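Local coordinates for protein proline dehydrogenase (Bradyrhizobium japonicum USDA 110, PDB 3HAZ) that probably oxidizes proline to glutamate in two steps, pairing an FAD-dependent proline dehydrogenase with an NAD-dependent aldehyde dehydrogenase in one chain, at residues M165-L179 against A444-L456. Residues are numbered along the deposited sequence; the frame is centred on the assembly and turned at random.
Sequences MGNHFVLGETIEQAL and APVGSHRDLLAYL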
loop_
_atom_site.group_PDB
_atom_site.type_symbol
_atom_site.label_atom_id
_atom_site.label_comp_id
_atom_site.label_asym_id
_atom_site.label_seq_id
_atom_site.Cartn_x
_atom_site.Cartn_y
_atom_site.Cartn_z
ATOM N N MET A 165 -6.338 -36.494 -37.008
ATOM C CA MET A 165 -7.351 -37.513 -36.771
ATOM C C MET A 165 -7.086 -38.744 -37.626
ATOM O O MET A 165 -7.293 -39.876 -37.190
ATOM C CB MET A 165 -8.757 -36.968 -37.070
ATOM C CG MET A 165 -9.232 -35.887 -36.101
ATOM S SD MET A 165 -9.080 -36.432 -34.400
ATOM C CE MET A 165 -10.204 -37.824 -34.393
ATOM N N GLY A 166 -6.637 -38.517 -38.853
ATOM C CA GLY A 166 -6.421 -39.611 -39.781
ATOM C C GLY A 166 -5.153 -40.387 -39.465
ATOM O O GLY A 166 -5.073 -41.587 -39.711
ATOM N N ASN A 167 -4.156 -39.704 -38.911
ATOM C CA ASN A 167 -2.862 -40.343 -38.661
ATOM C C ASN A 167 -2.717 -40.946 -37.271
ATOM O O ASN A 167 -2.007 -41.930 -37.095
ATOM C CB ASN A 167 -1.712 -39.365 -38.918
ATOM C CG ASN A 167 -1.560 -39.024 -40.388
ATOM O OD1 ASN A 167 -1.943 -39.803 -41.257
ATOM N ND2 ASN A 167 -1.006 -37.853 -40.673
ATOM N N HIS A 168 -3.396 -40.364 -36.288
ATOM C CA HIS A 168 -3.132 -40.716 -34.893
ATOM C C HIS A 168 -4.280 -41.420 -34.186
ATOM O O HIS A 168 -4.158 -41.805 -33.024
ATOM C CB HIS A 168 -2.685 -39.479 -34.114
ATOM C CG HIS A 168 -1.443 -38.856 -34.668
ATOM N ND1 HIS A 168 -1.232 -37.495 -34.686
ATOM C CD2 HIS A 168 -0.358 -39.414 -35.255
ATOM C CE1 HIS A 168 -0.062 -37.243 -35.245
ATOM N NE2 HIS A 168 0.485 -38.389 -35.606
ATOM N N PHE A 169 -5.390 -41.596 -34.890
ATOM C CA PHE A 169 -6.512 -42.332 -34.335
ATOM C C PHE A 169 -6.907 -43.431 -35.306
ATOM O O PHE A 169 -6.791 -43.259 -36.513
ATOM C CB PHE A 169 -7.690 -41.394 -34.080
ATOM C CG PHE A 169 -7.420 -40.362 -33.024
ATOM C CD1 PHE A 169 -7.928 -40.515 -31.746
ATOM C CD2 PHE A 169 -6.651 -39.249 -33.306
ATOM C CE1 PHE A 169 -7.674 -39.576 -30.765
ATOM C CE2 PHE A 169 -6.399 -38.301 -32.332
ATOM C CZ PHE A 169 -6.911 -38.470 -31.054
ATOM N N VAL A 170 -7.346 -44.563 -34.767
ATOM C CA VAL A 170 -7.891 -45.648 -35.570
ATOM C C VAL A 170 -9.388 -45.759 -35.260
ATOM O O VAL A 170 -9.784 -46.364 -34.261
ATOM C CB VAL A 170 -7.188 -46.983 -35.258
ATOM C CG1 VAL A 170 -7.848 -48.115 -36.028
ATOM C CG2 VAL A 170 -5.685 -46.896 -35.589
ATOM N N LEU A 171 -10.211 -45.168 -36.123
ATOM C CA LEU A 171 -11.623 -44.935 -35.814
ATOM C C LEU A 171 -12.567 -45.536 -36.854
ATOM O O LEU A 171 -12.204 -45.692 -38.012
ATOM C CB LEU A 171 -11.879 -43.431 -35.732
ATOM C CG LEU A 171 -11.702 -42.717 -34.386
ATOM C CD1 LEU A 171 -10.771 -43.471 -33.456
ATOM C CD2 LEU A 171 -11.221 -41.297 -34.604
ATOM N N GLY A 172 -13.787 -45.848 -36.429
ATOM C CA GLY A 172 -14.825 -46.317 -37.328
ATOM C C GLY A 172 -16.188 -46.159 -36.682
ATOM O O GLY A 172 -16.285 -45.892 -35.486
ATOM N N GLU A 173 -17.248 -46.324 -37.465
ATOM C CA GLU A 173 -18.597 -46.257 -36.919
ATOM C C GLU A 173 -18.845 -47.409 -35.949
ATOM O O GLU A 173 -19.601 -47.272 -34.987
ATOM C CB GLU A 173 -19.635 -46.274 -38.038
ATOM C CG GLU A 173 -19.666 -45.000 -38.860
ATOM C CD GLU A 173 -20.922 -44.886 -39.707
ATOM O OE1 GLU A 173 -21.909 -45.598 -39.417
ATOM O OE2 GLU A 173 -20.919 -44.078 -40.661
ATOM N N THR A 174 -18.199 -48.536 -36.214
ATOM C CA THR A 174 -18.270 -49.701 -35.346
ATOM C C THR A 174 -16.845 -50.175 -35.102
ATOM O O THR A 174 -15.923 -49.738 -35.786
ATOM C CB THR A 174 -19.044 -50.859 -36.011
ATOM O OG1 THR A 174 -18.368 -51.263 -37.212
ATOM C CG2 THR A 174 -20.486 -50.448 -36.335
ATOM N N ILE A 175 -16.660 -51.075 -34.143
ATOM C CA ILE A 175 -15.319 -51.568 -33.845
ATOM C C ILE A 175 -14.756 -52.303 -35.069
ATOM O O ILE A 175 -13.580 -52.149 -35.407
ATOM C CB ILE A 175 -15.279 -52.442 -32.546
ATOM C CG1 ILE A 175 -13.837 -52.721 -32.102
ATOM C CG2 ILE A 175 -15.998 -53.766 -32.747
ATOM C CD1 ILE A 175 -12.976 -51.475 -31.922
ATOM N N GLU A 176 -15.605 -53.068 -35.756
ATOM C CA GLU A 176 -15.171 -53.821 -36.940
ATOM C C GLU A 176 -14.541 -52.912 -37.986
ATOM O O GLU A 176 -13.550 -53.271 -38.618
ATOM C CB GLU A 176 -16.334 -54.598 -37.582
ATOM C CG GLU A 176 -16.902 -55.720 -36.735
ATOM C CD GLU A 176 -17.936 -55.227 -35.736
ATOM O OE1 GLU A 176 -18.286 -54.026 -35.780
ATOM O OE2 GLU A 176 -18.399 -56.038 -34.904
ATOM N N GLN A 177 -15.131 -51.737 -38.174
ATOM C CA GLN A 177 -14.652 -50.806 -39.187
ATOM C C GLN A 177 -13.301 -50.238 -38.761
ATOM O O GLN A 177 -12.375 -50.138 -39.564
ATOM C CB GLN A 177 -15.677 -49.688 -39.385
ATOM C CG GLN A 177 -15.224 -48.523 -40.260
ATOM C CD GLN A 177 -16.409 -47.683 -40.740
ATOM O OE1 GLN A 177 -16.578 -46.526 -40.333
ATOM N NE2 GLN A 177 -17.256 -48.281 -41.587
ATOM N N ALA A 178 -13.198 -49.875 -37.486
ATOM C CA ALA A 178 -11.947 -49.369 -36.934
ATOM C C ALA A 178 -10.834 -50.395 -37.104
ATOM O O ALA A 178 -9.754 -50.066 -37.575
ATOM C CB ALA A 178 -12.117 -49.018 -35.460
ATOM N N LEU A 179 -11.116 -51.634 -36.714
ATOM C CA LEU A 179 -10.141 -52.716 -36.774
ATOM C C LEU A 179 -9.694 -53.015 -38.202
ATOM O O LEU A 179 -8.512 -53.247 -38.451
ATOM C CB LEU A 179 -10.708 -53.980 -36.116
ATOM C CG LEU A 179 -10.839 -53.918 -34.594
ATOM C CD1 LEU A 179 -11.634 -55.111 -34.084
ATOM C CD2 LEU A 179 -9.448 -53.834 -33.915
ATOM N N ALA A 444 -1.888 -47.074 -30.175
ATOM C CA ALA A 444 -2.797 -46.308 -31.015
ATOM C C ALA A 444 -4.186 -46.299 -30.389
ATOM O O ALA A 444 -4.669 -47.334 -29.914
ATOM C CB ALA A 444 -2.846 -46.908 -32.432
ATOM N N PRO A 445 -4.835 -45.129 -30.363
ATOM C CA PRO A 445 -6.222 -45.099 -29.894
ATOM C C PRO A 445 -7.087 -45.815 -30.916
ATOM O O PRO A 445 -6.995 -45.505 -32.109
ATOM C CB PRO A 445 -6.555 -43.602 -29.869
ATOM C CG PRO A 445 -5.210 -42.906 -29.864
ATOM C CD PRO A 445 -4.329 -43.787 -30.683
ATOM N N VAL A 446 -7.887 -46.773 -30.462
ATOM C CA VAL A 446 -8.684 -47.600 -31.363
ATOM C C VAL A 446 -10.105 -47.699 -30.849
ATOM O O VAL A 446 -10.314 -48.126 -29.717
ATOM C CB VAL A 446 -8.132 -49.041 -31.455
ATOM C CG1 VAL A 446 -9.032 -49.902 -32.352
ATOM C CG2 VAL A 446 -6.679 -49.053 -31.942
ATOM N N GLY A 447 -11.083 -47.324 -31.674
ATOM C CA GLY A 447 -12.472 -47.543 -31.319
ATOM C C GLY A 447 -13.538 -46.938 -32.219
ATOM O O GLY A 447 -13.265 -46.483 -33.326
ATOM N N SER A 448 -14.770 -46.930 -31.716
ATOM C CA SER A 448 -15.918 -46.381 -32.438
ATOM C C SER A 448 -16.101 -44.878 -32.223
ATOM O O SER A 448 -15.691 -44.331 -31.197
ATOM C CB SER A 448 -17.189 -47.110 -32.007
ATOM O OG SER A 448 -17.089 -48.482 -32.319
ATOM N N HIS A 449 -16.729 -44.219 -33.197
ATOM C CA HIS A 449 -17.035 -42.793 -33.093
ATOM C C HIS A 449 -17.816 -42.436 -31.818
ATOM O O HIS A 449 -17.635 -41.358 -31.250
ATOM C CB HIS A 449 -17.832 -42.312 -34.312
ATOM C CG HIS A 449 -17.053 -42.311 -35.592
ATOM N ND1 HIS A 449 -17.582 -42.754 -36.785
ATOM C CD2 HIS A 449 -15.783 -41.920 -35.864
ATOM C CE1 HIS A 449 -16.674 -42.638 -37.737
ATOM N NE2 HIS A 449 -15.575 -42.134 -37.204
ATOM N N ARG A 450 -18.702 -43.326 -31.384
ATOM C CA ARG A 450 -19.545 -43.039 -30.223
ATOM C C ARG A 450 -18.731 -42.934 -28.931
ATOM O O ARG A 450 -19.237 -42.471 -27.912
ATOM C CB ARG A 450 -20.647 -44.088 -30.077
ATOM C CG ARG A 450 -20.132 -45.479 -29.761
ATOM C CD ARG A 450 -21.210 -46.526 -30.013
ATOM N NE ARG A 450 -22.299 -46.452 -29.043
ATOM C CZ ARG A 450 -23.414 -47.172 -29.133
ATOM N NH1 ARG A 450 -23.578 -48.007 -30.152
ATOM N NH2 ARG A 450 -24.365 -47.057 -28.210
ATOM N N ASP A 451 -17.463 -43.337 -28.988
ATOM C CA ASP A 451 -16.583 -43.280 -27.822
ATOM C C ASP A 451 -15.460 -42.255 -27.968
ATOM O O ASP A 451 -14.607 -42.121 -27.089
ATOM C CB ASP A 451 -15.997 -44.658 -27.543
ATOM C CG ASP A 451 -17.069 -45.688 -27.282
ATOM O OD1 ASP A 451 -17.923 -45.411 -26.423
ATOM O OD2 ASP A 451 -17.066 -46.752 -27.935
ATOM N N LEU A 452 -15.467 -41.525 -29.074
ATOM C CA LEU A 452 -14.405 -40.559 -29.333
ATOM C C LEU A 452 -14.440 -39.326 -28.414
ATOM O O LEU A 452 -13.423 -38.962 -27.824
ATOM C CB LEU A 452 -14.440 -40.110 -30.789
ATOM C CG LEU A 452 -13.431 -39.010 -31.117
ATOM C CD1 LEU A 452 -12.007 -39.477 -30.808
ATOM C CD2 LEU A 452 -13.575 -38.574 -32.560
ATOM N N LEU A 453 -15.598 -38.678 -28.313
ATOM C CA LEU A 453 -15.715 -37.419 -27.561
ATOM C C LEU A 453 -15.166 -37.509 -26.138
ATOM O O LEU A 453 -14.349 -36.688 -25.727
ATOM C CB LEU A 453 -17.170 -36.957 -27.500
ATOM C CG LEU A 453 -17.754 -35.983 -28.526
ATOM C CD1 LEU A 453 -19.125 -35.489 -28.027
ATOM C CD2 LEU A 453 -16.826 -34.817 -28.792
ATOM N N ALA A 454 -15.634 -38.505 -25.390
ATOM C CA ALA A 454 -15.184 -38.712 -24.019
ATOM C C ALA A 454 -13.663 -38.823 -23.944
ATOM O O ALA A 454 -13.034 -38.298 -23.024
ATOM C CB ALA A 454 -15.843 -39.951 -23.425
ATOM N N TYR A 455 -13.079 -39.504 -24.922
ATOM C CA TYR A 455 -11.639 -39.696 -24.974
ATOM C C TYR A 455 -10.891 -38.421 -25.394
ATOM O O TYR A 455 -9.844 -38.095 -24.833
ATOM C CB TYR A 455 -11.304 -40.838 -25.935
ATOM C CG TYR A 455 -9.822 -41.115 -26.096
ATOM C CD1 TYR A 455 -9.176 -42.045 -25.289
ATOM C CD2 TYR A 455 -9.073 -40.458 -27.066
ATOM C CE1 TYR A 455 -7.818 -42.307 -25.437
ATOM C CE2 TYR A 455 -7.716 -40.712 -27.224
ATOM C CZ TYR A 455 -7.094 -41.636 -26.409
ATOM O OH TYR A 455 -5.749 -41.891 -26.567
ATOM N N LEU A 456 -11.415 -37.719 -26.395
ATOM C CA LEU A 456 -10.766 -36.511 -26.900
ATOM C C LEU A 456 -10.585 -35.463 -25.808
ATOM O O LEU A 456 -9.532 -34.827 -25.716
ATOM C CB LEU A 456 -11.563 -35.910 -28.056
ATOM C CG LEU A 456 -11.151 -36.367 -29.452
ATOM C CD1 LEU A 456 -11.954 -35.619 -30.497
ATOM C CD2 LEU A 456 -9.654 -36.160 -29.662
HETATM O O HOH W 1 -19.986 -45.315 -33.266
#
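V170 to G172 run beside V446 to S448 as a short parallel beta pairing, which adds an extra strand to strand 440-448 of the proline dehydrogenase TIM barrel. Strand 440-448 also pairs with barrel strands 193-196 and 416-420, so the sheet branches here. Four backbone bonds join the two segments, the last from H449, just past the end of strand 440-448: V170 N gives to P445 O (2.8 Å), V170 O takes from G447 N, G172 N gives to G447 O, and G172 O takes from H449 N. P445 has no N-H to offer, but its position asks only for its carbonyl, and its ring turns to F169.

Mostly apolar groups pack on the two faces of the pairing. On the V170 and V446 face, the branched valines suit the extended chain, and V170 CB meets V446 CG2 at 3.9 Å. The start of helix 175-182 folds back over this side: A178, with only a methyl group, lets the helix come close, its CB 3.5 Å from G447 O. G172, with no side chain, lets the helix backbone at A178 N lie close over it. T174, at the N-cap just before this helix, accepts a weak bond from Q177 N through OG1.

On the L171 side, F169 swings its ring toward helix 452-463, CG lying anti to its own carbonyl carbon (chi1 -65°). Its CD1 meets P445 CB, CE1 reaches Y455 CE2 (3.7 Å), and CZ touches L456 CD2; M165 and L452 meet tip to tip beside it. The Y455 side chain lies about 7 Å from the FAD, so this packing sits close to the flavin site; its hydroxyl bonds D195 OD2. H449, whose NE2 bonds E82, turns one ring face to G172 O, 3.6 Å above its plane and toward the rim.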